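PDB 2EAB: alpha-fucosidase from Bifidobacterium bifidum, which probably hydrolyses alpha-1,2-linked L-fucose from sugar chains, the chain described being the catalytic portion of a longer, probably membrane-anchored protein. Local coordinates for residues M779-N784 against S815-R820; T799-A804 against V825-K830; P431-N436 against Y516-Y521; R820-V825 against T840-K845. All coordinates share one frame; numbering follows the deposited sequence.

In the fold
Interactions 1, 2 and 3 are buried, whereas interaction 4 lies partly at the surface. Interactions 1 and 2 both join the small mixed sheet (strands 781-782 and 799-801) to the antiparallel sheet (strands 812-819 and 823-830), yet their chemistry differs: interaction 2 is purely side-chain packing, while interaction 1 passes from leucines to a polar cluster round Arg820. Interaction 4 adds strand 833-841 to the same antiparallel sheet by backbone hydrogen bonds and shares Arg820 with interaction 1 and Val825 with interaction 2. Interaction 3 lies in the helical catalytic domain and is largely aromatic; its Glu517 and Glu520 form salt bridges to Arg820, tying that domain to the C-terminal sheets.

Interaction 1: M779-N784 against S815-R820; sequences MLLQSN and SGLVAR. With EDO (1,2-ethanediol), chain G.
Arg820 and Ser783 form the polar half of this contact, with the serine oxygen taking two N-H groups of the arginine. The backbone N of Arg820 aims almost straight at Ser783 OG (3.0 Å, 174° at the hydrogen), whereas Arg820 NH1 reaches the same oxygen at 2.9 Å through a bent, weak bond. Asn784 CB lies over one face of the guanidinium near its rim, 3.5 Å from Arg820 NH1. One water accepts from Ser783 N and Arg820 NH1 and donates to Asn784 OD1; a second joins Ser783 OG to Val818 O. The stronger partners of Arg820 are carboxylates: NH2 forms a salt bridge to Glu517 and NE one to Glu520, a residue known to bind calcium although none is bound there in this chain. Replacing Arg820 with a leucine would probably leave both carboxylates without their positive mate and Ser783 OG without its side-chain donor.

The apolar half is built from leucine and alanine. Leu781 holds CG trans to its backbone N (chi1 172°), and its branched end lets CD2 touch both Leu817 CB at 3.8 Å and Ala819 CB at 4.2 Å. Leu780 CB adds a looser touch on Leu817 CD1 at 4.3 Å. Small Ala819 suits its place, since its CB comes within 3.9 Å of Ser783 CB.

Helix 767-780 leads directly into strand 781-782, the outermost strand of a mixed sheet, which here faces strand 812-819 of the antiparallel sheet. Val825 of strand 823-830 backs Leu781 and Ala819, and helix 722-734 touches Asn784 and Arg820 through Arg734.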
loop_
_atom_site.group_PDB
_atom_site.type_symbol
_atom_site.label_atom_id
_atom_site.label_comp_id
_atom_site.label_asym_id
_atom_site.label_seq_id
_atom_site.Cartn_x
_atom_site.Cartn_y
_atom_site.Cartn_z
ATOM N N MET A 779 13.494 10.427 -2.327
ATOM C CA MET A 779 14.309 11.644 -2.318
ATOM C C MET A 779 15.703 11.396 -1.759
ATOM O O MET A 779 16.685 11.975 -2.232
ATOM C CB MET A 779 13.625 12.760 -1.533
ATOM C CG MET A 779 12.515 13.445 -2.310
ATOM S SD MET A 779 11.999 14.999 -1.577
ATOM C CE MET A 779 10.838 14.292 -0.435
ATOM N N LEU A 780 15.777 10.526 -0.757
ATOM C CA LEU A 780 17.019 10.298 -0.025
ATOM C C LEU A 780 17.832 9.123 -0.551
ATOM O O LEU A 780 19.049 9.067 -0.337
ATOM C CB LEU A 780 16.734 10.119 1.466
ATOM C CG LEU A 780 15.924 11.242 2.120
ATOM C CD1 LEU A 780 15.674 10.910 3.578
ATOM C CD2 LEU A 780 16.616 12.597 1.985
ATOM N N LEU A 781 17.167 8.203 -1.247
ATOM C CA LEU A 781 17.793 6.975 -1.719
ATOM C C LEU A 781 17.023 6.420 -2.902
ATOM O O LEU A 781 15.808 6.228 -2.814
ATOM C CB LEU A 781 17.824 5.928 -0.598
ATOM C CG LEU A 781 18.277 4.520 -0.997
ATOM C CD1 LEU A 781 19.747 4.504 -1.406
ATOM C CD2 LEU A 781 18.030 3.536 0.124
ATOM N N GLN A 782 17.717 6.162 -4.003
ATOM C CA GLN A 782 17.134 5.400 -5.101
ATOM C C GLN A 782 18.034 4.216 -5.396
ATOM O O GLN A 782 19.241 4.269 -5.138
ATOM C CB GLN A 782 16.922 6.280 -6.336
ATOM C CG GLN A 782 15.692 7.173 -6.190
ATOM C CD GLN A 782 15.623 8.319 -7.182
ATOM O OE1 GLN A 782 16.067 8.202 -8.326
ATOM N NE2 GLN A 782 15.046 9.437 -6.747
ATOM N N SER A 783 17.457 3.144 -5.927
ATOM C CA SER A 783 18.248 1.958 -6.225
ATOM C C SER A 783 17.689 1.142 -7.386
ATOM O O SER A 783 17.985 -0.043 -7.507
ATOM C CB SER A 783 18.425 1.087 -4.972
ATOM O OG SER A 783 17.187 0.585 -4.490
ATOM N N ASN A 784 16.901 1.789 -8.243
ATOM C CA ASN A 784 16.208 1.095 -9.327
ATOM C C ASN A 784 16.861 1.229 -10.692
ATOM O O ASN A 784 16.441 0.559 -11.639
ATOM C CB ASN A 784 14.778 1.616 -9.456
ATOM C CG ASN A 784 14.733 3.032 -9.995
ATOM O OD1 ASN A 784 15.210 3.957 -9.343
ATOM N ND2 ASN A 784 14.184 3.207 -11.188
ATOM N N SER A 815 18.913 6.936 8.790
ATOM C CA SER A 815 19.532 5.637 8.963
ATOM C C SER A 815 18.488 4.555 8.792
ATOM O O SER A 815 17.314 4.750 9.128
ATOM C CB SER A 815 20.211 5.528 10.333
ATOM O OG SER A 815 19.279 5.665 11.388
ATOM N N GLY A 816 18.916 3.421 8.249
ATOM C CA GLY A 816 18.066 2.245 8.197
ATOM C C GLY A 816 17.233 2.051 6.946
ATOM O O GLY A 816 16.406 1.142 6.910
ATOM N N LEU A 817 17.421 2.890 5.930
ATOM C CA LEU A 817 16.752 2.649 4.649
ATOM C C LEU A 817 17.359 1.423 3.983
ATOM O O LEU A 817 18.463 1.006 4.347
ATOM C CB LEU A 817 16.859 3.866 3.730
ATOM C CG LEU A 817 16.294 5.176 4.281
ATOM C CD1 LEU A 817 16.363 6.259 3.220
ATOM C CD2 LEU A 817 14.856 5.020 4.790
ATOM N N VAL A 818 16.650 0.836 3.023
ATOM C CA VAL A 818 17.148 -0.350 2.345
ATOM C C VAL A 818 17.197 -0.096 0.847
ATOM O O VAL A 818 16.251 0.464 0.264
ATOM C CB VAL A 818 16.302 -1.613 2.669
ATOM C CG1 VAL A 818 16.966 -2.862 2.110
ATOM C CG2 VAL A 818 16.116 -1.766 4.168
ATOM N N ALA A 819 18.319 -0.495 0.248
ATOM C CA ALA A 819 18.523 -0.447 -1.192
ATOM C C ALA A 819 18.439 -1.838 -1.794
ATOM O O ALA A 819 18.756 -2.842 -1.144
ATOM C CB ALA A 819 19.874 0.174 -1.507
ATOM N N ARG A 820 18.013 -1.883 -3.048
ATOM C CA ARG A 820 17.996 -3.123 -3.806
ATOM C C ARG A 820 19.378 -3.788 -3.787
ATOM O O ARG A 820 20.415 -3.114 -3.764
ATOM C CB ARG A 820 17.500 -2.864 -5.225
ATOM C CG ARG A 820 16.014 -2.525 -5.246
ATOM C CD ARG A 820 15.543 -2.164 -6.638
ATOM N NE ARG A 820 14.171 -1.655 -6.678
ATOM C CZ ARG A 820 13.842 -0.387 -6.450
ATOM N NH1 ARG A 820 14.782 0.500 -6.135
ATOM N NH2 ARG A 820 12.573 -0.005 -6.535
HETATM C C1 EDO G . 9.924 2.400 -5.990
HETATM O O1 EDO G . 11.406 2.707 -5.982
HETATM C C2 EDO G . 9.605 1.767 -4.579
HETATM O O2 EDO G . 10.443 0.593 -4.435
HETATM O O HOH W 1 14.559 3.568 -6.404
HETATM O O HOH W 2 16.236 1.982 -2.339
#

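Interaction 2: T799-A804 against V825-K830; sequences TNILPA and VGTTWK
Ile801, Leu802 and Thr799 meet Val825, Thr827 and Trp829 across the interior of a beta sandwich in the family 95 C-terminal domain. Strand 799-801 belongs to the mixed sheet and 825-830, part of strand 823-830, to the antiparallel one; their axes pass 9.5 Å apart at only 24°, so the chains run roughly alongside each other. No hydrogen bond crosses this gap, and the two layers are joined by side chains alone.

At one end Ile801 meets Val825 obliquely, its CD1 coming 3.6 Å from Val825 CG1. The other branch, Ile801 CG2, slides past Thr827 in the opposite direction and lies 3.6 Å from Thr827 OG1. A beta-branched residue serves well here because its two arms address two different neighbours. Thr827 has its hydroxyl trans to the backbone N (chi1 -171°), which turns the methyl to face Leu802; those two side chains meet tip to tip, with Thr827 CG2 4.0 Å from Leu802 CD2. The buried hydroxyl is satisfied by a hydrogen bond to Glu836 O in the neighbouring strand 833-841.

Leu802 has left the strand with positive phi and extends the apolar surface toward Trp829. Its side chain runs across the indole at a slant: CD1 rests 3.8 Å from Trp829 CB, while the second methyl sits over one face of the six-membered ring, offset toward its rim. The broad indole suits this end of the layer because it offers a flat face to the leucine methyl while its N-H is satisfied by Trp809 O. In that CH-pi contact, Leu802 CD2 stands 4.2 Å from the centroid of the six-membered ring of Trp829, 23° off the ring normal.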
loop_
_atom_site.group_PDB
_atom_site.type_symbol
_atom_site.label_atom_id
_atom_site.label_comp_id
_atom_site.label_asym_id
_atom_site.label_seq_id
_atom_site.Cartn_x
_atom_site.Cartn_y
_atom_site.Cartn_z
ATOM N N THR A 799 23.217 1.780 -5.968
ATOM C CA THR A 799 22.768 2.533 -4.809
ATOM C C THR A 799 23.008 4.013 -5.062
ATOM O O THR A 799 24.153 4.429 -5.241
ATOM C CB THR A 799 23.548 2.093 -3.558
ATOM O OG1 THR A 799 23.457 0.673 -3.412
ATOM C CG2 THR A 799 23.027 2.775 -2.302
ATOM N N ASN A 800 21.935 4.802 -5.070
ATOM C CA ASN A 800 22.015 6.223 -5.384
ATOM C C ASN A 800 21.669 7.055 -4.159
ATOM O O ASN A 800 20.504 7.135 -3.752
ATOM C CB ASN A 800 21.100 6.552 -6.568
ATOM C CG ASN A 800 21.276 7.966 -7.079
ATOM O OD1 ASN A 800 21.978 8.780 -6.470
ATOM N ND2 ASN A 800 20.631 8.268 -8.202
ATOM N N ILE A 801 22.703 7.654 -3.572
ATOM C CA ILE A 801 22.599 8.433 -2.349
ATOM C C ILE A 801 22.159 9.868 -2.643
ATOM O O ILE A 801 22.775 10.571 -3.449
ATOM C CB ILE A 801 23.965 8.451 -1.607
ATOM C CG1 ILE A 801 24.461 7.026 -1.309
ATOM C CG2 ILE A 801 23.917 9.323 -0.355
ATOM C CD1 ILE A 801 23.553 6.193 -0.410
ATOM N N LEU A 802 21.091 10.287 -1.962
ATOM C CA LEU A 802 20.550 11.649 -2.049
ATOM C C LEU A 802 20.270 12.101 -3.489
ATOM O O LEU A 802 20.778 13.129 -3.936
ATOM C CB LEU A 802 21.456 12.642 -1.304
ATOM C CG LEU A 802 21.628 12.364 0.192
ATOM C CD1 LEU A 802 22.684 13.281 0.787
ATOM C CD2 LEU A 802 20.310 12.489 0.959
ATOM N N PRO A 803 19.465 11.316 -4.229
ATOM C CA PRO A 803 19.188 11.607 -5.638
ATOM C C PRO A 803 18.263 12.800 -5.891
ATOM O O PRO A 803 18.270 13.349 -6.985
ATOM C CB PRO A 803 18.518 10.322 -6.125
ATOM C CG PRO A 803 17.845 9.792 -4.899
ATOM C CD PRO A 803 18.795 10.080 -3.784
ATOM N N ALA A 804 17.463 13.183 -4.901
ATOM C CA ALA A 804 16.522 14.292 -5.066
ATOM C C ALA A 804 16.337 15.008 -3.734
ATOM O O ALA A 804 15.233 15.107 -3.193
ATOM C CB ALA A 804 15.191 13.804 -5.641
ATOM N N VAL A 825 21.155 1.443 4.423
ATOM C CA VAL A 825 21.772 2.709 4.068
ATOM C C VAL A 825 21.482 3.776 5.112
ATOM O O VAL A 825 20.323 4.015 5.473
ATOM C CB VAL A 825 21.264 3.217 2.694
ATOM C CG1 VAL A 825 21.899 4.554 2.342
ATOM C CG2 VAL A 825 21.530 2.193 1.593
ATOM N N GLY A 826 22.547 4.411 5.588
ATOM C CA GLY A 826 22.445 5.626 6.381
ATOM C C GLY A 826 23.251 6.701 5.686
ATOM O O GLY A 826 24.277 6.405 5.068
ATOM N N THR A 827 22.781 7.941 5.750
ATOM C CA THR A 827 23.525 9.060 5.186
ATOM C C THR A 827 23.331 10.310 6.028
ATOM O O THR A 827 22.247 10.555 6.567
ATOM C CB THR A 827 23.189 9.325 3.685
ATOM O OG1 THR A 827 24.101 10.288 3.137
ATOM C CG2 THR A 827 21.774 9.826 3.491
ATOM N N THR A 828 24.411 11.075 6.148
ATOM C CA THR A 828 24.400 12.363 6.817
ATOM C C THR A 828 24.836 13.395 5.793
ATOM O O THR A 828 25.733 13.135 4.987
ATOM C CB THR A 828 25.359 12.368 8.023
ATOM O OG1 THR A 828 24.967 11.334 8.934
ATOM C CG2 THR A 828 25.340 13.714 8.750
ATOM N N TRP A 829 24.184 14.551 5.805
ATOM C CA TRP A 829 24.531 15.615 4.884
ATOM C C TRP A 829 24.532 16.968 5.572
ATOM O O TRP A 829 23.881 17.158 6.600
ATOM C CB TRP A 829 23.620 15.607 3.646
ATOM C CG TRP A 829 22.174 15.931 3.905
ATOM C CD1 TRP A 829 21.575 17.148 3.765
ATOM C CD2 TRP A 829 21.143 15.022 4.324
ATOM N NE1 TRP A 829 20.236 17.062 4.074
ATOM C CE2 TRP A 829 19.946 15.768 4.423
ATOM C CE3 TRP A 829 21.115 13.654 4.630
ATOM C CZ2 TRP A 829 18.733 15.193 4.813
ATOM C CZ3 TRP A 829 19.905 13.080 5.018
ATOM C CH2 TRP A 829 18.733 13.853 5.106
ATOM N N LYS A 830 25.289 17.890 4.990
ATOM C CA LYS A 830 25.428 19.244 5.505
ATOM C C LYS A 830 25.664 20.161 4.318
ATOM O O LYS A 830 26.360 19.781 3.375
ATOM C CB LYS A 830 26.609 19.322 6.475
ATOM C CG LYS A 830 26.616 20.556 7.356
ATOM C CD LYS A 830 27.690 20.455 8.432
ATOM C CE LYS A 830 27.645 21.651 9.373
ATOM N NZ LYS A 830 26.394 21.688 10.187
#

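Interaction 3: P431-N436 against Y516-Y521; sequences PTYSAN and YEAYEY. With EDO (1,2-ethanediol), chain I; EDO (1,2-ethanediol), chain G.
A type I beta turn from Tyr433 to Asn436 brings its first residue up to Tyr521, whose backbone N still bonds to Glu517 O, with CA of Tyr433 6.5 Å from CA of Tyr521. The aromatic planes are near parallel, 16° apart, but slid so far that the rings barely overlap. Instead Tyr433 CB covers one face of the Tyr521 ring, 3.4 Å from its centroid, a close CH-pi contact. With CG anti to the carbonyl carbon (chi1 -48°), the Tyr433 ring is carried to the helix backbone: Glu517 C and Ala518 N sit over one face, and Tyr433 CE1 comes 3.4 Å from Ala518 CA. Alanine suits this spot because a tyrosine ring presses directly on the helix. Glu517 CB packs 3.5 Å from Tyr433 CE2, leaving the carboxylate for polar partners. Glu517 OE1 and Tyr521 OH both bind O2 of a 1,2-ethanediol, probably from the crystallisation liquor, while Glu517 OE2 and the calcium-site residue Glu520, without its metal here, form salt bridges to Arg820.

Tyr433 OH hydrogen-bonds to Asn514 O in helix 507-520. On the turn's other flank, Ser434 OG bonds to Asp777 of helix 767-780, and the Ser434 backbone bonds to Val818 of strand 812-819, so the turn bridges helices and sheet.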
loop_
_atom_site.group_PDB
_atom_site.type_symbol
_atom_site.label_atom_id
_atom_site.label_comp_id
_atom_site.label_asym_id
_atom_site.label_seq_id
_atom_site.Cartn_x
_atom_site.Cartn_y
_atom_site.Cartn_z
ATOM N N PRO A 431 6.420 1.863 0.118
ATOM C CA PRO A 431 7.521 2.107 1.073
ATOM C C PRO A 431 7.985 0.868 1.825
ATOM O O PRO A 431 8.916 0.946 2.623
ATOM C CB PRO A 431 6.892 3.078 2.069
ATOM C CG PRO A 431 5.452 2.658 2.113
ATOM C CD PRO A 431 5.104 2.140 0.727
ATOM N N THR A 432 7.348 -0.265 1.577
ATOM C CA THR A 432 7.495 -1.418 2.450
ATOM C C THR A 432 8.928 -1.935 2.524
ATOM O O THR A 432 9.382 -2.358 3.584
ATOM C CB THR A 432 6.546 -2.537 2.002
ATOM O OG1 THR A 432 5.270 -1.964 1.683
ATOM C CG2 THR A 432 6.382 -3.592 3.091
ATOM N N TYR A 433 9.631 -1.904 1.398
ATOM C CA TYR A 433 10.998 -2.403 1.364
ATOM C C TYR A 433 12.030 -1.321 1.661
ATOM O O TYR A 433 12.926 -1.519 2.489
ATOM C CB TYR A 433 11.283 -3.070 0.022
ATOM C CG TYR A 433 10.209 -4.038 -0.407
ATOM C CD1 TYR A 433 10.076 -5.274 0.219
ATOM C CD2 TYR A 433 9.312 -3.709 -1.429
ATOM C CE1 TYR A 433 9.087 -6.160 -0.161
ATOM C CE2 TYR A 433 8.317 -4.593 -1.822
ATOM C CZ TYR A 433 8.219 -5.817 -1.188
ATOM O OH TYR A 433 7.246 -6.709 -1.572
ATOM N N SER A 434 11.901 -0.174 0.999
ATOM C CA SER A 434 12.873 0.907 1.162
ATOM C C SER A 434 12.880 1.448 2.591
ATOM O O SER A 434 13.931 1.869 3.091
ATOM C CB SER A 434 12.632 2.026 0.145
ATOM O OG SER A 434 11.383 2.655 0.370
ATOM N N ALA A 435 11.720 1.411 3.249
ATOM C CA ALA A 435 11.624 1.838 4.643
ATOM C C ALA A 435 11.815 0.691 5.643
ATOM O O ALA A 435 11.423 0.805 6.806
ATOM C CB ALA A 435 10.313 2.589 4.896
ATOM N N ASN A 436 12.443 -0.396 5.194
ATOM C CA ASN A 436 12.913 -1.467 6.086
ATOM C C ASN A 436 11.780 -2.180 6.835
ATOM O O ASN A 436 11.828 -2.356 8.056
ATOM C CB ASN A 436 13.975 -0.927 7.059
ATOM C CG ASN A 436 14.991 -1.977 7.476
ATOM O OD1 ASN A 436 14.752 -3.182 7.391
ATOM N ND2 ASN A 436 16.145 -1.508 7.939
ATOM N N TYR A 516 7.760 -8.784 -6.919
ATOM C CA TYR A 516 9.151 -9.022 -7.293
ATOM C C TYR A 516 10.126 -8.210 -6.434
ATOM O O TYR A 516 11.237 -8.666 -6.145
ATOM C CB TYR A 516 9.396 -8.778 -8.791
ATOM C CG TYR A 516 10.818 -9.120 -9.169
ATOM C CD1 TYR A 516 11.234 -10.445 -9.222
ATOM C CD2 TYR A 516 11.762 -8.124 -9.418
ATOM C CE1 TYR A 516 12.549 -10.779 -9.527
ATOM C CE2 TYR A 516 13.088 -8.454 -9.730
ATOM C CZ TYR A 516 13.467 -9.785 -9.776
ATOM O OH TYR A 516 14.769 -10.139 -10.072
ATOM N N GLU A 517 9.713 -7.013 -6.023
ATOM C CA GLU A 517 10.557 -6.195 -5.154
ATOM C C GLU A 517 10.916 -6.889 -3.842
ATOM O O GLU A 517 11.972 -6.621 -3.274
ATOM C CB GLU A 517 9.921 -4.834 -4.888
ATOM C CG GLU A 517 9.851 -3.965 -6.124
ATOM C CD GLU A 517 10.033 -2.497 -5.841
ATOM O OE1 GLU A 517 9.657 -2.037 -4.740
ATOM O OE2 GLU A 517 10.562 -1.794 -6.726
ATOM N N ALA A 518 10.059 -7.788 -3.364
ATOM C CA ALA A 518 10.394 -8.553 -2.166
ATOM C C ALA A 518 11.690 -9.328 -2.361
ATOM O O ALA A 518 12.480 -9.461 -1.420
ATOM C CB ALA A 518 9.260 -9.482 -1.784
ATOM N N TYR A 519 11.904 -9.836 -3.574
ATOM C CA TYR A 519 13.174 -10.463 -3.915
ATOM C C TYR A 519 14.292 -9.444 -4.161
ATOM O O TYR A 519 15.408 -9.612 -3.656
ATOM C CB TYR A 519 13.050 -11.417 -5.109
ATOM C CG TYR A 519 14.381 -12.044 -5.438
ATOM C CD1 TYR A 519 14.978 -12.919 -4.533
ATOM C CD2 TYR A 519 15.071 -11.731 -6.607
ATOM C CE1 TYR A 519 16.210 -13.492 -4.784
ATOM C CE2 TYR A 519 16.331 -12.312 -6.870
ATOM C CZ TYR A 519 16.872 -13.189 -5.945
ATOM O OH TYR A 519 18.095 -13.778 -6.169
ATOM N N GLU A 520 14.009 -8.390 -4.927
ATOM C CA GLU A 520 15.031 -7.374 -5.221
ATOM C C GLU A 520 15.722 -6.885 -3.962
ATOM O O GLU A 520 16.944 -6.740 -3.927
ATOM C CB GLU A 520 14.416 -6.135 -5.840
ATOM C CG GLU A 520 14.021 -6.215 -7.266
ATOM C CD GLU A 520 13.480 -4.879 -7.746
ATOM O OE1 GLU A 520 12.908 -4.141 -6.911
ATOM O OE2 GLU A 520 13.613 -4.561 -8.941
ATOM N N TYR A 521 14.929 -6.579 -2.940
ATOM C CA TYR A 521 15.448 -5.962 -1.733
ATOM C C TYR A 521 16.007 -6.964 -0.711
ATOM O O TYR A 521 16.668 -6.554 0.249
ATOM C CB TYR A 521 14.366 -5.112 -1.075
ATOM C CG TYR A 521 14.101 -3.753 -1.687
ATOM C CD1 TYR A 521 14.764 -2.620 -1.217
ATOM C CD2 TYR A 521 13.145 -3.586 -2.690
ATOM C CE1 TYR A 521 14.497 -1.362 -1.735
ATOM C CE2 TYR A 521 12.868 -2.322 -3.210
ATOM C CZ TYR A 521 13.549 -1.218 -2.722
ATOM O OH TYR A 521 13.286 0.035 -3.216
HETATM C C1 EDO I . 18.863 -9.379 -6.410
HETATM O O1 EDO I . 17.747 -8.574 -6.904
HETATM C C2 EDO I . 18.197 -9.821 -5.064
HETATM O O2 EDO I . 19.105 -8.874 -3.983
HETATM C C1 EDO G . 9.924 2.400 -5.990
HETATM O O1 EDO G . 11.406 2.707 -5.982
HETATM C C2 EDO G . 9.605 1.767 -4.579
HETATM O O2 EDO G . 10.443 0.593 -4.435
#

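Interaction 4: R820-V825 against T840-K845; sequences RGNFTV and TSNKGK. With EDO (1,2-ethanediol), chain G.
Phe823 and Ser841 form an antiparallel non-hydrogen-bonded pair, followed by the hydrogen-bonded pair Thr824 and Thr840. In the latter, Thr824 N gives to Thr840 O and Thr840 N to Thr824 O, both at 2.8 Å; on the other side of the Phe823/Ser841 pair, Asn842 N bonds to Asn822 O.

The side chain of Phe823 can be followed outward from the strand. CB lies 3.7 Å from Thr840 O. With CG trans to the carbonyl carbon (chi1 -60°), the ring runs along the partner chain: CD1 faces Ser841 CA at 3.8 Å, CE1 comes 3.7 Å from Ser841 OG, and CZ at the tip meets Lys845 O at 3.4 Å, with that oxygen at the ring edge near its plane. A water above one ring face donates to Gly821 O and accepts from Lys843 N and Lys845 N, so that these backbone groups beside the phenyl ring find a partner in the water. The Leu839 side chain also touches that of Phe823.

Asn822 has positive phi, a conformation asparagine accepts more readily than most residues. Its CB packs 3.7 Å from Lys843 CG, and its ND2 bonds to Ser522 O beyond helix 507-520. A valine here would probably leave Ser522 O without that donor and strain the backbone. Gly821 is also suited to its place, because a side chain at its backbone angles would run into the preceding carbonyl O and the Phe823 ring.

Taken together this is the open end, away from the turn, of the beta hairpin formed by strands 823-830 and 833-841; strand 823-830 begins at a G1 beta bulge against strand 812-819, where Asn822 and Phe823 both face Ala819.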
loop_
_atom_site.group_PDB
_atom_site.type_symbol
_atom_site.label_atom_id
_atom_site.label_comp_id
_atom_site.label_asym_id
_atom_site.label_seq_id
_atom_site.Cartn_x
_atom_site.Cartn_y
_atom_site.Cartn_z
ATOM N N ARG A 820 18.013 -1.883 -3.048
ATOM C CA ARG A 820 17.996 -3.123 -3.806
ATOM C C ARG A 820 19.378 -3.788 -3.787
ATOM O O ARG A 820 20.415 -3.114 -3.764
ATOM C CB ARG A 820 17.500 -2.864 -5.225
ATOM C CG ARG A 820 16.014 -2.525 -5.246
ATOM C CD ARG A 820 15.543 -2.164 -6.638
ATOM N NE ARG A 820 14.171 -1.655 -6.678
ATOM C CZ ARG A 820 13.842 -0.387 -6.450
ATOM N NH1 ARG A 820 14.782 0.500 -6.135
ATOM N NH2 ARG A 820 12.573 -0.005 -6.535
ATOM N N GLY A 821 19.382 -5.118 -3.760
ATOM C CA GLY A 821 20.605 -5.884 -3.509
ATOM C C GLY A 821 20.789 -6.203 -2.036
ATOM O O GLY A 821 21.686 -6.971 -1.662
ATOM N N ASN A 822 19.922 -5.621 -1.207
ATOM C CA ASN A 822 19.903 -5.813 0.243
ATOM C C ASN A 822 21.091 -5.153 0.931
ATOM O O ASN A 822 21.975 -5.820 1.497
ATOM C CB ASN A 822 19.752 -7.288 0.641
ATOM C CG ASN A 822 19.188 -7.449 2.035
ATOM O OD1 ASN A 822 19.102 -6.484 2.799
ATOM N ND2 ASN A 822 18.792 -8.664 2.376
ATOM N N PHE A 823 21.088 -3.825 0.858
ATOM C CA PHE A 823 22.028 -2.994 1.593
ATOM C C PHE A 823 21.230 -2.076 2.502
ATOM O O PHE A 823 20.250 -1.466 2.061
ATOM C CB PHE A 823 22.848 -2.111 0.649
ATOM C CG PHE A 823 23.676 -2.866 -0.345
ATOM C CD1 PHE A 823 25.008 -3.161 -0.077
ATOM C CD2 PHE A 823 23.137 -3.251 -1.567
ATOM C CE1 PHE A 823 25.788 -3.853 -1.005
ATOM C CE2 PHE A 823 23.906 -3.944 -2.502
ATOM C CZ PHE A 823 25.238 -4.241 -2.219
ATOM N N THR A 824 21.639 -1.959 3.759
ATOM C CA THR A 824 21.040 -0.966 4.647
ATOM C C THR A 824 21.851 0.316 4.524
ATOM O O THR A 824 23.088 0.274 4.500
ATOM C CB THR A 824 20.981 -1.471 6.097
ATOM O OG1 THR A 824 20.345 -2.752 6.107
ATOM C CG2 THR A 824 20.181 -0.511 6.983
ATOM N N VAL A 825 21.155 1.443 4.423
ATOM C CA VAL A 825 21.772 2.709 4.068
ATOM C C VAL A 825 21.482 3.776 5.112
ATOM O O VAL A 825 20.323 4.015 5.473
ATOM C CB VAL A 825 21.264 3.217 2.694
ATOM C CG1 VAL A 825 21.899 4.554 2.342
ATOM C CG2 VAL A 825 21.530 2.193 1.593
ATOM N N THR A 840 25.582 -0.964 4.848
ATOM C CA THR A 840 25.684 -2.299 5.410
ATOM C C THR A 840 25.290 -3.301 4.340
ATOM O O THR A 840 24.147 -3.306 3.870
ATOM C CB THR A 840 24.765 -2.475 6.630
ATOM O OG1 THR A 840 25.029 -1.439 7.585
ATOM C CG2 THR A 840 24.990 -3.837 7.273
ATOM N N SER A 841 26.234 -4.143 3.934
ATOM C CA SER A 841 25.928 -5.173 2.955
ATOM C C SER A 841 25.330 -6.374 3.668
ATOM O O SER A 841 26.003 -7.029 4.460
ATOM C CB SER A 841 27.184 -5.600 2.211
ATOM O OG SER A 841 26.853 -6.583 1.251
ATOM N N ASN A 842 24.058 -6.657 3.402
ATOM C CA ASN A 842 23.382 -7.763 4.081
ATOM C C ASN A 842 23.527 -9.103 3.362
ATOM O O ASN A 842 23.340 -10.167 3.970
ATOM C CB ASN A 842 21.910 -7.430 4.328
ATOM C CG ASN A 842 21.730 -6.145 5.113
ATOM O OD1 ASN A 842 20.951 -5.265 4.731
ATOM N ND2 ASN A 842 22.462 -6.022 6.207
ATOM N N LYS A 843 23.880 -9.053 2.078
ATOM C CA LYS A 843 23.993 -10.265 1.268
ATOM C C LYS A 843 25.335 -10.431 0.552
ATOM O O LYS A 843 25.534 -11.420 -0.145
ATOM C CB LYS A 843 22.836 -10.356 0.263
ATOM C CG LYS A 843 21.452 -10.540 0.895
ATOM C CD LYS A 843 21.269 -11.896 1.574
ATOM C CE LYS A 843 20.909 -12.974 0.569
ATOM N NZ LYS A 843 20.418 -14.209 1.241
ATOM N N GLY A 844 26.246 -9.472 0.712
ATOM C CA GLY A 844 27.574 -9.557 0.095
ATOM C C GLY A 844 27.617 -9.275 -1.399
ATOM O O GLY A 844 28.572 -9.660 -2.080
ATOM N N LYS A 845 26.599 -8.599 -1.923
ATOM C CA LYS A 845 26.585 -8.262 -3.341
ATOM C C LYS A 845 27.563 -7.125 -3.632
ATOM O O LYS A 845 27.882 -6.329 -2.751
ATOM C CB LYS A 845 25.167 -7.901 -3.805
ATOM C CG LYS A 845 24.101 -8.986 -3.535
ATOM C CD LYS A 845 24.394 -10.317 -4.244
ATOM C CE LYS A 845 23.565 -11.478 -3.674
ATOM N NZ LYS A 845 22.093 -11.365 -3.911
HETATM C C1 EDO G . 9.924 2.400 -5.990
HETATM O O1 EDO G . 11.406 2.707 -5.982
HETATM C C2 EDO G . 9.605 1.767 -4.579
HETATM O O2 EDO G . 10.443 0.593 -4.435
HETATM O O HOH W 3 24.286 -7.212 -0.282
HETATM O O HOH W 4 20.605 -9.495 -2.610
HETATM O O HOH W 5 23.965 1.276 7.304
#